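Local atomic coordinates of beta-glucuronidase (Dictyoglomus thermophilum, PDB entry 6XXW), a protein that probably hydrolyses beta-D-glucuronides, releasing glucuronic acid, as a retaining glycosidase of glycoside hydrolase family 2. Residues A[42-47]-A[68-73]; A[92-97]-A[118-123]; A[139-144]-A[178-183]; A[170-175]-A[556-561]. All coordinates share one frame; numbering follows the deposited sequence.

Contact 1 (A[42-47]-A[68-73]); sequences RTESDK and RDYVGR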
loop_
_atom_site.group_PDB
_atom_site.type_symbol
_atom_site.label_atom_id
_atom_site.label_comp_id
_atom_site.label_asym_id
_atom_site.label_seq_id
_atom_site.Cartn_x
_atom_site.Cartn_y
_atom_site.Cartn_z
ATOM N N ARG A 42 19.934 -23.593 -19.279
ATOM C CA ARG A 42 18.952 -24.658 -19.441
ATOM C C ARG A 42 18.883 -25.457 -18.152
ATOM O O ARG A 42 19.756 -25.348 -17.290
ATOM C CB ARG A 42 19.296 -25.583 -20.614
ATOM C CG ARG A 42 20.629 -26.303 -20.445
ATOM C CD ARG A 42 20.996 -27.146 -21.668
ATOM N NE ARG A 42 22.215 -27.896 -21.388
ATOM C CZ ARG A 42 22.220 -29.077 -20.788
ATOM N NH1 ARG A 42 23.371 -29.685 -20.541
ATOM N NH2 ARG A 42 21.066 -29.647 -20.445
ATOM N N THR A 43 17.823 -26.249 -18.017
ATOM C CA THR A 43 17.674 -27.145 -16.880
ATOM C C THR A 43 18.021 -28.571 -17.297
ATOM O O THR A 43 18.190 -28.877 -18.476
ATOM C CB THR A 43 16.256 -27.091 -16.293
ATOM O OG1 THR A 43 15.303 -27.490 -17.282
ATOM C CG2 THR A 43 15.919 -25.677 -15.801
ATOM N N GLU A 44 18.112 -29.446 -16.296
ATOM C CA GLU A 44 18.631 -30.796 -16.501
ATOM C C GLU A 44 17.848 -31.555 -17.568
ATOM O O GLU A 44 16.617 -31.518 -17.601
ATOM C CB GLU A 44 18.595 -31.574 -15.182
ATOM C CG GLU A 44 19.597 -32.719 -15.118
ATOM C CD GLU A 44 19.813 -33.202 -13.695
ATOM O OE1 GLU A 44 18.954 -32.909 -12.819
ATOM O OE2 GLU A 44 20.842 -33.865 -13.453
ATOM N N SER A 45 18.587 -32.233 -18.455
ATOM C CA SER A 45 18.020 -33.122 -19.474
ATOM C C SER A 45 17.105 -32.382 -20.448
ATOM O O SER A 45 16.197 -32.973 -21.036
ATOM C CB SER A 45 17.285 -34.313 -18.834
ATOM O OG SER A 45 18.199 -35.351 -18.495
ATOM N N ASP A 46 17.336 -31.085 -20.636
ATOM C CA ASP A 46 16.597 -30.294 -21.608
ATOM C C ASP A 46 17.585 -29.684 -22.589
ATOM O O ASP A 46 18.646 -29.199 -22.187
ATOM C CB ASP A 46 15.780 -29.193 -20.935
ATOM C CG ASP A 46 14.757 -28.575 -21.872
ATOM O OD1 ASP A 46 14.934 -28.680 -23.107
ATOM O OD2 ASP A 46 13.769 -27.985 -21.372
ATOM N N LYS A 47 17.232 -29.703 -23.877
ATOM C CA LYS A 47 18.164 -29.261 -24.910
ATOM C C LYS A 47 18.006 -27.794 -25.298
ATOM O O LYS A 47 18.941 -27.220 -25.868
ATOM C CB LYS A 47 18.021 -30.131 -26.164
ATOM N N ARG A 68 11.088 -20.970 -11.149
ATOM C CA ARG A 68 11.154 -20.341 -9.830
ATOM C C ARG A 68 11.353 -21.378 -8.719
ATOM O O ARG A 68 12.189 -21.208 -7.827
ATOM C CB ARG A 68 9.878 -19.530 -9.579
ATOM C CG ARG A 68 9.973 -18.599 -8.372
ATOM C CD ARG A 68 8.590 -18.134 -7.914
ATOM N NE ARG A 68 7.777 -19.239 -7.400
ATOM C CZ ARG A 68 6.466 -19.168 -7.176
ATOM N NH1 ARG A 68 5.818 -18.037 -7.417
ATOM N NH2 ARG A 68 5.810 -20.218 -6.700
ATOM N N ASP A 69 10.592 -22.464 -8.764
ATOM C CA ASP A 69 10.590 -23.465 -7.708
ATOM C C ASP A 69 11.403 -24.694 -8.084
ATOM O O ASP A 69 11.248 -25.753 -7.461
ATOM C CB ASP A 69 9.154 -23.860 -7.373
ATOM C CG ASP A 69 8.334 -22.685 -6.859
ATOM O OD1 ASP A 69 8.936 -21.717 -6.323
ATOM O OD2 ASP A 69 7.093 -22.732 -6.995
ATOM N N TYR A 70 12.276 -24.566 -9.080
ATOM C CA TYR A 70 13.034 -25.706 -9.580
ATOM C C TYR A 70 13.990 -26.238 -8.521
ATOM O O TYR A 70 14.569 -25.473 -7.747
ATOM C CB TYR A 70 13.810 -25.290 -10.831
ATOM C CG TYR A 70 14.602 -26.393 -11.491
ATOM C CD1 TYR A 70 13.982 -27.305 -12.326
ATOM C CD2 TYR A 70 15.978 -26.509 -11.292
ATOM C CE1 TYR A 70 14.701 -28.315 -12.950
ATOM C CE2 TYR A 70 16.711 -27.534 -11.908
ATOM C CZ TYR A 70 16.057 -28.425 -12.740
ATOM O OH TYR A 70 16.750 -29.435 -13.371
ATOM N N VAL A 71 14.146 -27.564 -8.479
ATOM C CA VAL A 71 15.123 -28.222 -7.618
ATOM C C VAL A 71 15.871 -29.240 -8.465
ATOM O O VAL A 71 15.257 -30.150 -9.036
ATOM C CB VAL A 71 14.487 -28.917 -6.394
ATOM C CG1 VAL A 71 15.559 -29.665 -5.612
ATOM C CG2 VAL A 71 13.802 -27.907 -5.472
ATOM N N GLY A 72 17.189 -29.089 -8.542
ATOM C CA GLY A 72 17.990 -29.949 -9.389
ATOM C C GLY A 72 19.124 -29.199 -10.052
ATOM O O GLY A 72 19.567 -28.167 -9.544
ATOM N N ARG A 73 19.581 -29.693 -11.193
ATOM C CA ARG A 73 20.754 -29.153 -11.866
ATOM C C ARG A 73 20.345 -28.201 -12.979
ATOM O O ARG A 73 19.403 -28.467 -13.727
ATOM C CB ARG A 73 21.612 -30.288 -12.435
ATOM C CG ARG A 73 22.285 -31.103 -11.340
ATOM C CD ARG A 73 23.137 -32.245 -11.879
ATOM N NE ARG A 73 23.498 -33.177 -10.813
ATOM C CZ ARG A 73 22.794 -34.267 -10.497
ATOM N NH1 ARG A 73 21.682 -34.568 -11.157
ATOM N NH2 ARG A 73 23.200 -35.065 -9.514
#
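Glu-44 and Arg-73 form a salt bridge at the protein surface: Arg-73 NH1 approaches the syn lone pair of Glu-44 OE2 at 2.5 Å, with carboxylate and guanidinium planes turned 71° apart. The Arg-73 chain runs extended past the carboxylate, and its CD lies 3.2 Å from the same Glu-44 OE2. Thr-43 lays its CG2 over the centre of one face of the Tyr-70 ring, a CH-pi contact of 4.1 Å to the ring centroid. The contact lies where strand 32-43 runs out into a type II beta turn, Thr-43 to Asp-46, beside the start of its antiparallel neighbour, strand 73-81, in the sugar-binding domain. The carbonyl of Arg-73 joins both halves: Arg-73 O accepts from Tyr-70 OH at 2.8 Å and, weakly, from the backbone N of Glu-44. With CG anti to the backbone N (chi1 -178°), Tyr-70 carries its ring out to the Thr-43 methyl. With an alanine at Glu-44, Arg-73 NH1 would probably lose its carboxylate mate, leaving the guanidinium the long, weak ion pair of NE with Asp-142 and more freedom to turn. Further out, the backbone of Tyr-70 and Gly-72 is held by the side-chain amide of Asn-143.

Contact 2 (A[92-97]-A[118-123]); sequences FLRVGA and FLPFEA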
loop_
_atom_site.group_PDB
_atom_site.type_symbol
_atom_site.label_atom_id
_atom_site.label_comp_id
_atom_site.label_asym_id
_atom_site.label_seq_id
_atom_site.Cartn_x
_atom_site.Cartn_y
_atom_site.Cartn_z
ATOM N N PHE A 92 43.555 -18.322 -14.973
ATOM C CA PHE A 92 42.692 -18.791 -13.900
ATOM C C PHE A 92 41.247 -18.443 -14.220
ATOM O O PHE A 92 40.946 -17.334 -14.674
ATOM C CB PHE A 92 43.085 -18.182 -12.554
ATOM C CG PHE A 92 44.423 -18.652 -12.037
ATOM C CD1 PHE A 92 44.523 -19.825 -11.302
ATOM C CD2 PHE A 92 45.570 -17.918 -12.285
ATOM C CE1 PHE A 92 45.753 -20.264 -10.824
ATOM C CE2 PHE A 92 46.806 -18.344 -11.816
ATOM C CZ PHE A 92 46.896 -19.519 -11.078
ATOM N N LEU A 93 40.362 -19.395 -13.981
ATOM C CA LEU A 93 38.929 -19.194 -14.126
ATOM C C LEU A 93 38.329 -19.211 -12.734
ATOM O O LEU A 93 38.436 -20.220 -12.038
ATOM C CB LEU A 93 38.323 -20.288 -14.995
ATOM C CG LEU A 93 36.804 -20.389 -15.076
ATOM C CD1 LEU A 93 36.234 -19.119 -15.642
ATOM C CD2 LEU A 93 36.472 -21.544 -15.969
ATOM N N ARG A 94 37.709 -18.105 -12.336
ATOM C CA ARG A 94 37.194 -17.926 -10.983
ATOM C C ARG A 94 35.679 -17.753 -11.020
ATOM O O ARG A 94 35.151 -16.988 -11.836
ATOM C CB ARG A 94 37.864 -16.714 -10.323
ATOM C CG ARG A 94 37.136 -16.130 -9.127
ATOM C CD ARG A 94 37.528 -16.851 -7.847
ATOM N NE ARG A 94 38.952 -16.714 -7.550
ATOM C CZ ARG A 94 39.455 -15.872 -6.651
ATOM N NH1 ARG A 94 38.647 -15.073 -5.954
ATOM N NH2 ARG A 94 40.770 -15.825 -6.458
ATOM N N VAL A 95 34.984 -18.473 -10.143
ATOM C CA VAL A 95 33.540 -18.321 -9.960
ATOM C C VAL A 95 33.336 -17.751 -8.563
ATOM O O VAL A 95 33.752 -18.363 -7.573
ATOM C CB VAL A 95 32.787 -19.651 -10.133
ATOM C CG1 VAL A 95 31.279 -19.447 -9.908
ATOM C CG2 VAL A 95 33.047 -20.244 -11.499
ATOM N N GLY A 96 32.727 -16.569 -8.486
ATOM C CA GLY A 96 32.605 -15.903 -7.203
ATOM C C GLY A 96 31.736 -16.671 -6.224
ATOM O O GLY A 96 32.048 -16.740 -5.031
ATOM N N ALA A 97 30.624 -17.230 -6.706
ATOM C CA ALA A 97 29.730 -18.040 -5.882
ATOM C C ALA A 97 28.678 -18.696 -6.764
ATOM O O ALA A 97 28.192 -18.078 -7.718
ATOM C CB ALA A 97 29.042 -17.201 -4.789
ATOM N N PHE A 118 28.509 -20.038 -1.102
ATOM C CA PHE A 118 28.792 -18.663 -0.693
ATOM C C PHE A 118 30.280 -18.335 -0.647
ATOM O O PHE A 118 30.662 -17.299 -0.080
ATOM C CB PHE A 118 28.131 -18.387 0.656
ATOM C CG PHE A 118 26.672 -18.683 0.637
ATOM C CD1 PHE A 118 25.767 -17.727 0.202
ATOM C CD2 PHE A 118 26.212 -19.940 0.970
ATOM C CE1 PHE A 118 24.421 -18.013 0.144
ATOM C CE2 PHE A 118 24.859 -20.232 0.915
ATOM C CZ PHE A 118 23.970 -19.267 0.500
ATOM N N LEU A 119 31.122 -19.158 -1.267
ATOM C CA LEU A 119 32.547 -18.862 -1.343
ATOM C C LEU A 119 33.068 -19.170 -2.740
ATOM O O LEU A 119 32.485 -19.994 -3.457
ATOM C CB LEU A 119 33.337 -19.651 -0.283
ATOM C CG LEU A 119 33.127 -19.142 1.152
ATOM C CD1 LEU A 119 33.679 -20.137 2.169
ATOM C CD2 LEU A 119 33.703 -17.744 1.400
ATOM N N PRO A 120 34.141 -18.508 -3.162
ATOM C CA PRO A 120 34.595 -18.629 -4.551
ATOM C C PRO A 120 35.440 -19.873 -4.792
ATOM O O PRO A 120 35.988 -20.490 -3.875
ATOM C CB PRO A 120 35.439 -17.369 -4.749
ATOM C CG PRO A 120 36.002 -17.114 -3.400
ATOM C CD PRO A 120 34.927 -17.501 -2.418
ATOM N N PHE A 121 35.559 -20.222 -6.071
ATOM C CA PHE A 121 36.397 -21.349 -6.445
ATOM C C PHE A 121 36.987 -21.068 -7.808
ATOM O O PHE A 121 36.430 -20.299 -8.594
ATOM C CB PHE A 121 35.626 -22.682 -6.439
ATOM C CG PHE A 121 34.298 -22.636 -7.161
ATOM C CD1 PHE A 121 33.182 -22.053 -6.572
ATOM C CD2 PHE A 121 34.156 -23.215 -8.407
ATOM C CE1 PHE A 121 31.959 -22.026 -7.228
ATOM C CE2 PHE A 121 32.942 -23.192 -9.066
ATOM C CZ PHE A 121 31.839 -22.604 -8.475
ATOM N N GLU A 122 38.126 -21.700 -8.082
ATOM C CA GLU A 122 38.855 -21.386 -9.298
ATOM C C GLU A 122 39.706 -22.567 -9.720
ATOM O O GLU A 122 39.949 -23.495 -8.948
ATOM C CB GLU A 122 39.731 -20.139 -9.117
ATOM C CG GLU A 122 40.826 -20.293 -8.089
ATOM C CD GLU A 122 41.788 -19.118 -8.090
ATOM O OE1 GLU A 122 41.389 -18.007 -8.520
ATOM O OE2 GLU A 122 42.947 -19.303 -7.665
ATOM N N ALA A 123 40.154 -22.523 -10.969
ATOM C CA ALA A 123 41.069 -23.535 -11.470
ATOM C C ALA A 123 41.966 -22.890 -12.510
ATOM O O ALA A 123 41.597 -21.887 -13.125
ATOM C CB ALA A 123 40.313 -24.718 -12.079
#
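Val-95 lies over one face of the Phe-121 ring, its CB 3.8 Å from the ring centroid and offset toward the rim, while CG1 reaches Phe-121 CZ at 3.5 Å. The two side chains sit on one face of an antiparallel beta ladder in the sugar-binding domain, where strands 92-95 and 121-123 run at 163° to each other. Leu-93 with Ala-123 and Val-95 with Phe-121 are hydrogen-bonded pairs; between them Arg-94 and Glu-122 form a non-hydrogen-bonded pair, with CA atoms 4.2 Å apart. Phe-121 holds CG between its backbone N and carbonyl carbon (chi1 48°), which folds the ring back across Val-95; His-114 stacks on the same ring. On the other face, Arg-94 bends at chi2 and chi3 to bring its guanidinium side-on to Glu-122. NE and NH2 both grip OE1, from the same side of the carboxylate and well above its plane. Tyr-189 OH also bonds this oxygen, and Arg-94 NH2 has a further partner in Leu-22 O. A leucine in place of Arg-94 would probably leave Glu-122 OE1 with Tyr-189 OH alone of the partners named, its charge without a mate, and Leu-22 O without this donor. Beyond the ladder the chain turns at Gly-96. Pro-120 CB rests 3.8 Å from Arg-94 CD. Arg-94 NE meets Glu-122 OE1 at 2.9 Å, within the guanidinium plane.

Contact 3 (A[139-144]-A[178-183]); sequences IMVDNT and NYSGIH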
loop_
_atom_site.group_PDB
_atom_site.type_symbol
_atom_site.label_atom_id
_atom_site.label_comp_id
_atom_site.label_asym_id
_atom_site.label_seq_id
_atom_site.Cartn_x
_atom_site.Cartn_y
_atom_site.Cartn_z
ATOM N N ILE A 139 28.874 -24.152 -16.837
ATOM C CA ILE A 139 28.854 -24.255 -15.387
ATOM C C ILE A 139 27.559 -24.943 -14.990
ATOM O O ILE A 139 26.469 -24.463 -15.324
ATOM C CB ILE A 139 28.993 -22.885 -14.698
ATOM C CG1 ILE A 139 30.350 -22.269 -15.061
ATOM C CG2 ILE A 139 28.830 -23.039 -13.163
ATOM C CD1 ILE A 139 30.545 -20.816 -14.648
ATOM N N MET A 140 27.677 -26.086 -14.323
ATOM C CA MET A 140 26.531 -26.762 -13.748
ATOM C C MET A 140 26.382 -26.294 -12.308
ATOM O O MET A 140 27.368 -26.192 -11.573
ATOM C CB MET A 140 26.710 -28.285 -13.812
ATOM C CG MET A 140 25.518 -29.113 -13.348
ATOM S SD MET A 140 25.275 -29.147 -11.535
ATOM C CE MET A 140 26.774 -29.961 -10.968
ATOM N N VAL A 141 25.147 -26.010 -11.909
ATOM C CA VAL A 141 24.838 -25.607 -10.541
ATOM C C VAL A 141 23.675 -26.465 -10.063
ATOM O O VAL A 141 22.680 -26.607 -10.774
ATOM C CB VAL A 141 24.476 -24.110 -10.442
ATOM C CG1 VAL A 141 24.184 -23.734 -8.995
ATOM C CG2 VAL A 141 25.600 -23.225 -11.034
ATOM N N ASP A 142 23.797 -27.022 -8.862
ATOM C CA ASP A 142 22.778 -27.886 -8.270
ATOM C C ASP A 142 22.347 -27.241 -6.963
ATOM O O ASP A 142 23.193 -26.953 -6.110
ATOM C CB ASP A 142 23.347 -29.295 -8.039
ATOM C CG ASP A 142 22.277 -30.340 -7.695
ATOM O OD1 ASP A 142 21.183 -29.990 -7.223
ATOM O OD2 ASP A 142 22.545 -31.540 -7.883
ATOM N N ASN A 143 21.042 -26.973 -6.816
ATOM C CA ASN A 143 20.529 -26.335 -5.611
ATOM C C ASN A 143 19.919 -27.332 -4.634
ATOM O O ASN A 143 19.294 -26.919 -3.651
ATOM C CB ASN A 143 19.501 -25.247 -5.965
ATOM C CG ASN A 143 18.280 -25.802 -6.653
ATOM O OD1 ASN A 143 18.245 -26.978 -7.000
ATOM N ND2 ASN A 143 17.258 -24.959 -6.847
ATOM N N THR A 144 20.103 -28.631 -4.872
ATOM C CA THR A 144 19.566 -29.660 -3.991
ATOM C C THR A 144 20.326 -29.645 -2.670
ATOM O O THR A 144 21.538 -29.872 -2.645
ATOM C CB THR A 144 19.696 -31.029 -4.657
ATOM O OG1 THR A 144 19.099 -30.971 -5.961
ATOM C CG2 THR A 144 18.983 -32.094 -3.827
ATOM N N ASN A 178 15.727 -20.263 -0.814
ATOM C CA ASN A 178 16.818 -21.045 -1.406
ATOM C C ASN A 178 17.067 -20.622 -2.859
ATOM O O ASN A 178 16.955 -21.409 -3.800
ATOM C CB ASN A 178 16.497 -22.534 -1.308
ATOM C CG ASN A 178 17.671 -23.426 -1.707
ATOM O OD1 ASN A 178 18.827 -23.176 -1.336
ATOM N ND2 ASN A 178 17.374 -24.474 -2.470
ATOM N N TYR A 179 17.392 -19.339 -3.032
ATOM C CA TYR A 179 17.787 -18.830 -4.345
ATOM C C TYR A 179 18.995 -19.600 -4.871
ATOM O O TYR A 179 19.900 -19.962 -4.112
ATOM C CB TYR A 179 18.146 -17.348 -4.263
ATOM C CG TYR A 179 16.992 -16.364 -4.348
ATOM C CD1 TYR A 179 16.169 -16.302 -5.472
ATOM C CD2 TYR A 179 16.756 -15.464 -3.301
ATOM C CE1 TYR A 179 15.109 -15.385 -5.537
ATOM C CE2 TYR A 179 15.711 -14.538 -3.363
ATOM C CZ TYR A 179 14.896 -14.508 -4.475
ATOM O OH TYR A 179 13.885 -13.582 -4.517
ATOM N N SER A 180 19.027 -19.816 -6.187
ATOM C CA SER A 180 20.118 -20.547 -6.804
ATOM C C SER A 180 20.544 -19.884 -8.105
ATOM O O SER A 180 19.820 -19.070 -8.694
ATOM C CB SER A 180 19.740 -22.010 -7.078
ATOM O OG SER A 180 20.874 -22.709 -7.606
ATOM N N GLY A 181 21.733 -20.267 -8.557
ATOM C CA GLY A 181 22.335 -19.710 -9.749
ATOM C C GLY A 181 23.754 -19.284 -9.471
ATOM O O GLY A 181 24.340 -19.621 -8.435
ATOM N N ILE A 182 24.326 -18.532 -10.412
ATOM C CA ILE A 182 25.673 -17.992 -10.263
ATOM C C ILE A 182 25.517 -16.590 -9.686
ATOM O O ILE A 182 25.186 -15.643 -10.404
ATOM C CB ILE A 182 26.445 -17.974 -11.584
ATOM C CG1 ILE A 182 26.558 -19.388 -12.167
ATOM C CG2 ILE A 182 27.860 -17.410 -11.349
ATOM C CD1 ILE A 182 27.056 -19.412 -13.607
ATOM N N HIS A 183 25.797 -16.451 -8.390
ATOM C CA HIS A 183 25.446 -15.254 -7.636
ATOM C C HIS A 183 26.537 -14.194 -7.639
ATOM O O HIS A 183 26.265 -13.042 -7.291
ATOM C CB HIS A 183 25.104 -15.644 -6.195
ATOM C CG HIS A 183 23.823 -16.413 -6.068
ATOM N ND1 HIS A 183 23.549 -17.236 -4.997
ATOM C CD2 HIS A 183 22.729 -16.456 -6.865
ATOM C CE1 HIS A 183 22.345 -17.762 -5.145
ATOM N NE2 HIS A 183 21.822 -17.298 -6.268
HETATM O O HOH W 1 16.268 -22.398 -6.218
#
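A water between two buried asparagines joins Asn-143 to Asn-178, accepting from Asn-143 ND2 at 2.8 Å and donating to Asn-178 O at 2.7 Å. Beside this bridge Asn-178 ND2 gives a weak but fairly straight bond to Asn-143 O, 3.3 Å long. Here strand 139-142 ends against the chain leading into the short strand 181-183, and the two strand segments cross at 100° with 7.7 Å between axes, a near-orthogonal packing inside the jelly-roll beta-sandwich expected of the family 2 sugar-binding domain. The apolar end is made by branched side chains. Ile-182 CD1 meets Ile-139 CD1 at 3.9 Å, the two side chains at about a right angle, while Ile-182 CG1 lies 4.1 Å from Val-141 CG2. Ser-180 fills the middle: its OG, anti to the backbone N (chi1 -176°), sits 3.3 Å from Asn-143 CB and near Val-141 CG1, and is bonded to Ala-99 O. At the strand end Asp-142 OD1 accepts from Thr-144 N, an Asx turn, and also from Thr-144 OG1. Asn-143 OD1 is taken by Gly-72 N, Asn-143 ND2 also reaches Tyr-70 O, and Asn-178 OD1 is taken by His-100 NE2. The chemistry thus divides into an aliphatic end that needs no polar partners and an amide end whose polar groups are satisfied by neighbouring loops and one water, which probably holds both asparagines in defined rotations.

Contact 4 (A[170-175]-A[556-561]); sequences LNYYFD and MTKQSI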
loop_
_atom_site.group_PDB
_atom_site.type_symbol
_atom_site.label_atom_id
_atom_site.label_comp_id
_atom_site.label_asym_id
_atom_site.label_seq_id
_atom_site.Cartn_x
_atom_site.Cartn_y
_atom_site.Cartn_z
ATOM N N LEU A 170 11.684 -29.886 -1.334
ATOM C CA LEU A 170 12.960 -29.618 -0.687
ATOM C C LEU A 170 12.645 -28.966 0.645
ATOM O O LEU A 170 12.164 -27.829 0.686
ATOM C CB LEU A 170 13.844 -28.723 -1.548
ATOM C CG LEU A 170 15.260 -28.502 -1.027
ATOM C CD1 LEU A 170 16.037 -29.805 -1.036
ATOM C CD2 LEU A 170 15.978 -27.422 -1.867
ATOM N N ASN A 171 12.871 -29.687 1.730
ATOM C CA ASN A 171 12.646 -29.129 3.051
ATOM C C ASN A 171 13.924 -28.481 3.558
ATOM O O ASN A 171 15.025 -29.003 3.358
ATOM C CB ASN A 171 12.175 -30.205 4.031
ATOM C CG ASN A 171 10.716 -30.595 3.801
ATOM O OD1 ASN A 171 9.910 -29.790 3.324
ATOM N ND2 ASN A 171 10.375 -31.824 4.133
ATOM N N TYR A 172 13.765 -27.338 4.215
ATOM C CA TYR A 172 14.879 -26.655 4.848
ATOM C C TYR A 172 14.323 -25.704 5.896
ATOM O O TYR A 172 13.164 -25.282 5.834
ATOM C CB TYR A 172 15.758 -25.917 3.833
ATOM C CG TYR A 172 15.085 -24.902 2.928
ATOM C CD1 TYR A 172 14.508 -25.296 1.730
ATOM C CD2 TYR A 172 15.104 -23.536 3.228
ATOM C CE1 TYR A 172 13.928 -24.373 0.865
ATOM C CE2 TYR A 172 14.521 -22.591 2.360
ATOM C CZ TYR A 172 13.942 -23.024 1.175
ATOM O OH TYR A 172 13.357 -22.131 0.294
ATOM N N TYR A 173 15.167 -25.384 6.870
ATOM C CA TYR A 173 14.724 -24.792 8.122
ATOM C C TYR A 173 15.412 -23.469 8.400
ATOM O O TYR A 173 15.326 -22.955 9.519
ATOM C CB TYR A 173 14.944 -25.803 9.263
ATOM C CG TYR A 173 14.279 -27.115 8.919
ATOM C CD1 TYR A 173 12.926 -27.311 9.166
ATOM C CD2 TYR A 173 14.983 -28.126 8.272
ATOM C CE1 TYR A 173 12.304 -28.501 8.823
ATOM C CE2 TYR A 173 14.369 -29.314 7.921
ATOM C CZ TYR A 173 13.032 -29.494 8.200
ATOM O OH TYR A 173 12.416 -30.675 7.852
ATOM N N PHE A 174 16.080 -22.901 7.409
ATOM C CA PHE A 174 16.562 -21.533 7.501
ATOM C C PHE A 174 15.546 -20.599 6.853
ATOM O O PHE A 174 14.836 -20.976 5.920
ATOM C CB PHE A 174 17.940 -21.379 6.850
ATOM C CG PHE A 174 18.044 -21.914 5.446
ATOM C CD1 PHE A 174 17.802 -21.079 4.345
ATOM C CD2 PHE A 174 18.459 -23.220 5.213
ATOM C CE1 PHE A 174 17.930 -21.553 3.041
ATOM C CE2 PHE A 174 18.608 -23.705 3.904
ATOM C CZ PHE A 174 18.344 -22.878 2.817
ATOM N N ASP A 175 15.473 -19.375 7.370
ATOM C CA ASP A 175 14.414 -18.438 7.008
ATOM C C ASP A 175 14.908 -17.430 5.974
ATOM O O ASP A 175 14.904 -16.219 6.189
ATOM C CB ASP A 175 13.900 -17.735 8.259
ATOM C CG ASP A 175 12.754 -16.784 7.971
ATOM O OD1 ASP A 175 11.818 -17.172 7.233
ATOM O OD2 ASP A 175 12.796 -15.645 8.480
ATOM N N MET A 556 13.330 -12.026 0.659
ATOM C CA MET A 556 12.470 -13.147 0.293
ATOM C C MET A 556 12.767 -14.399 1.122
ATOM O O MET A 556 13.916 -14.680 1.477
ATOM C CB MET A 556 12.635 -13.493 -1.190
ATOM C CG MET A 556 11.940 -12.559 -2.159
ATOM S SD MET A 556 10.190 -12.314 -1.830
ATOM C CE MET A 556 9.713 -13.966 -1.476
ATOM N N THR A 557 11.709 -15.173 1.389
ATOM C CA THR A 557 11.760 -16.467 2.061
ATOM C C THR A 557 10.926 -17.456 1.259
ATOM O O THR A 557 10.189 -17.068 0.345
ATOM C CB THR A 557 11.200 -16.399 3.493
ATOM O OG1 THR A 557 9.799 -16.093 3.438
ATOM C CG2 THR A 557 11.903 -15.321 4.301
ATOM N N LYS A 558 11.018 -18.744 1.618
ATOM C CA LYS A 558 10.070 -19.696 1.051
ATOM C C LYS A 558 8.653 -19.334 1.494
ATOM O O LYS A 558 8.447 -18.577 2.444
ATOM C CB LYS A 558 10.403 -21.131 1.463
ATOM C CG LYS A 558 10.040 -21.471 2.881
ATOM C CD LYS A 558 9.996 -22.979 3.101
ATOM C CE LYS A 558 11.348 -23.536 3.452
ATOM N NZ LYS A 558 11.355 -25.035 3.381
ATOM N N GLN A 559 7.669 -19.873 0.783
ATOM C CA GLN A 559 6.288 -19.500 1.039
ATOM C C GLN A 559 5.736 -20.264 2.233
ATOM O O GLN A 559 5.981 -21.464 2.393
ATOM C CB GLN A 559 5.430 -19.756 -0.195
ATOM C CG GLN A 559 5.812 -18.880 -1.374
ATOM C CD GLN A 559 4.867 -19.043 -2.526
ATOM O OE1 GLN A 559 3.760 -18.498 -2.525
ATOM N NE2 GLN A 559 5.281 -19.820 -3.515
ATOM N N SER A 560 4.983 -19.555 3.066
ATOM C CA SER A 560 4.364 -20.122 4.257
ATOM C C SER A 560 3.328 -19.128 4.751
ATOM O O SER A 560 3.391 -17.940 4.415
ATOM C CB SER A 560 5.424 -20.441 5.325
ATOM O OG SER A 560 5.746 -19.298 6.103
ATOM N N ILE A 561 2.367 -19.613 5.551
ATOM C CA ILE A 561 1.347 -18.699 6.059
ATOM C C ILE A 561 1.904 -17.709 7.069
ATOM O O ILE A 561 1.183 -16.797 7.489
ATOM C CB ILE A 561 0.159 -19.462 6.680
ATOM C CG1 ILE A 561 0.627 -20.379 7.825
ATOM C CG2 ILE A 561 -0.594 -20.270 5.601
ATOM C CD1 ILE A 561 -0.542 -20.884 8.676
HETATM O O HOH W 2 12.776 -19.546 3.782
#
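Lys-558 lies over one face of the Tyr-172 ring, and this is the close-packed part of the contact. Its CE lies 3.5 Å from the ring centroid as a CH-pi contact, and NZ follows at 3.6 Å, 13° off the ring normal, in a cation-pi interaction. The two side chains slide past each other in opposite directions, which sets Lys-558 CB 3.3 Å from Tyr-172 OH. A bend at chi3 (87°) swings CE over the ring, and Lys-558 NZ, continuing extended beyond it, reaches Tyr-172 O at 3.1 Å; ring and carbonyl together would be expected to stabilise the ammonium charge. The looser side is carried by water and a single methyl. One water accepts from Lys-558 N at 2.9 Å and donates to Phe-174 O, a longer bond. Thr-557 CG2 meets Asp-175 OD1 at 3.5 Å, but that carboxylate is engaged chiefly by Arg-563, with Asn-567 and a bound Tris, probably from the crystallisation liquor, at OD2. The contact ties strand 168-172, paired with strand 153-157, to the TIM-barrel loop between strand 544-550 and helix 580-591, whose Gln-559 bonds the backbone N of Met-521 of the second subunit.

Contacts 1, 2 and 3 lie within the sugar-binding domain and reach the same antiparallel sheet, while contact 4 joins that domain to the TIM barrel. Along the chain contacts 1 and 2 close in turn before contact 3 opens; the segments of contacts 3 and 4 alternate, strand 168-172 preceding strand 181-183. Contact 3 is central: its centre is about 10 Å from that of contact 1, 13 Å from contact 2 and 17 Å from contact 4, and it touches all three. Contact 2 touches neither contact 1 nor contact 4, whereas contacts 1 and 4 touch. One path thus runs from the sandwich sheet through 178-183 to the interdomain contact, linking the two domains.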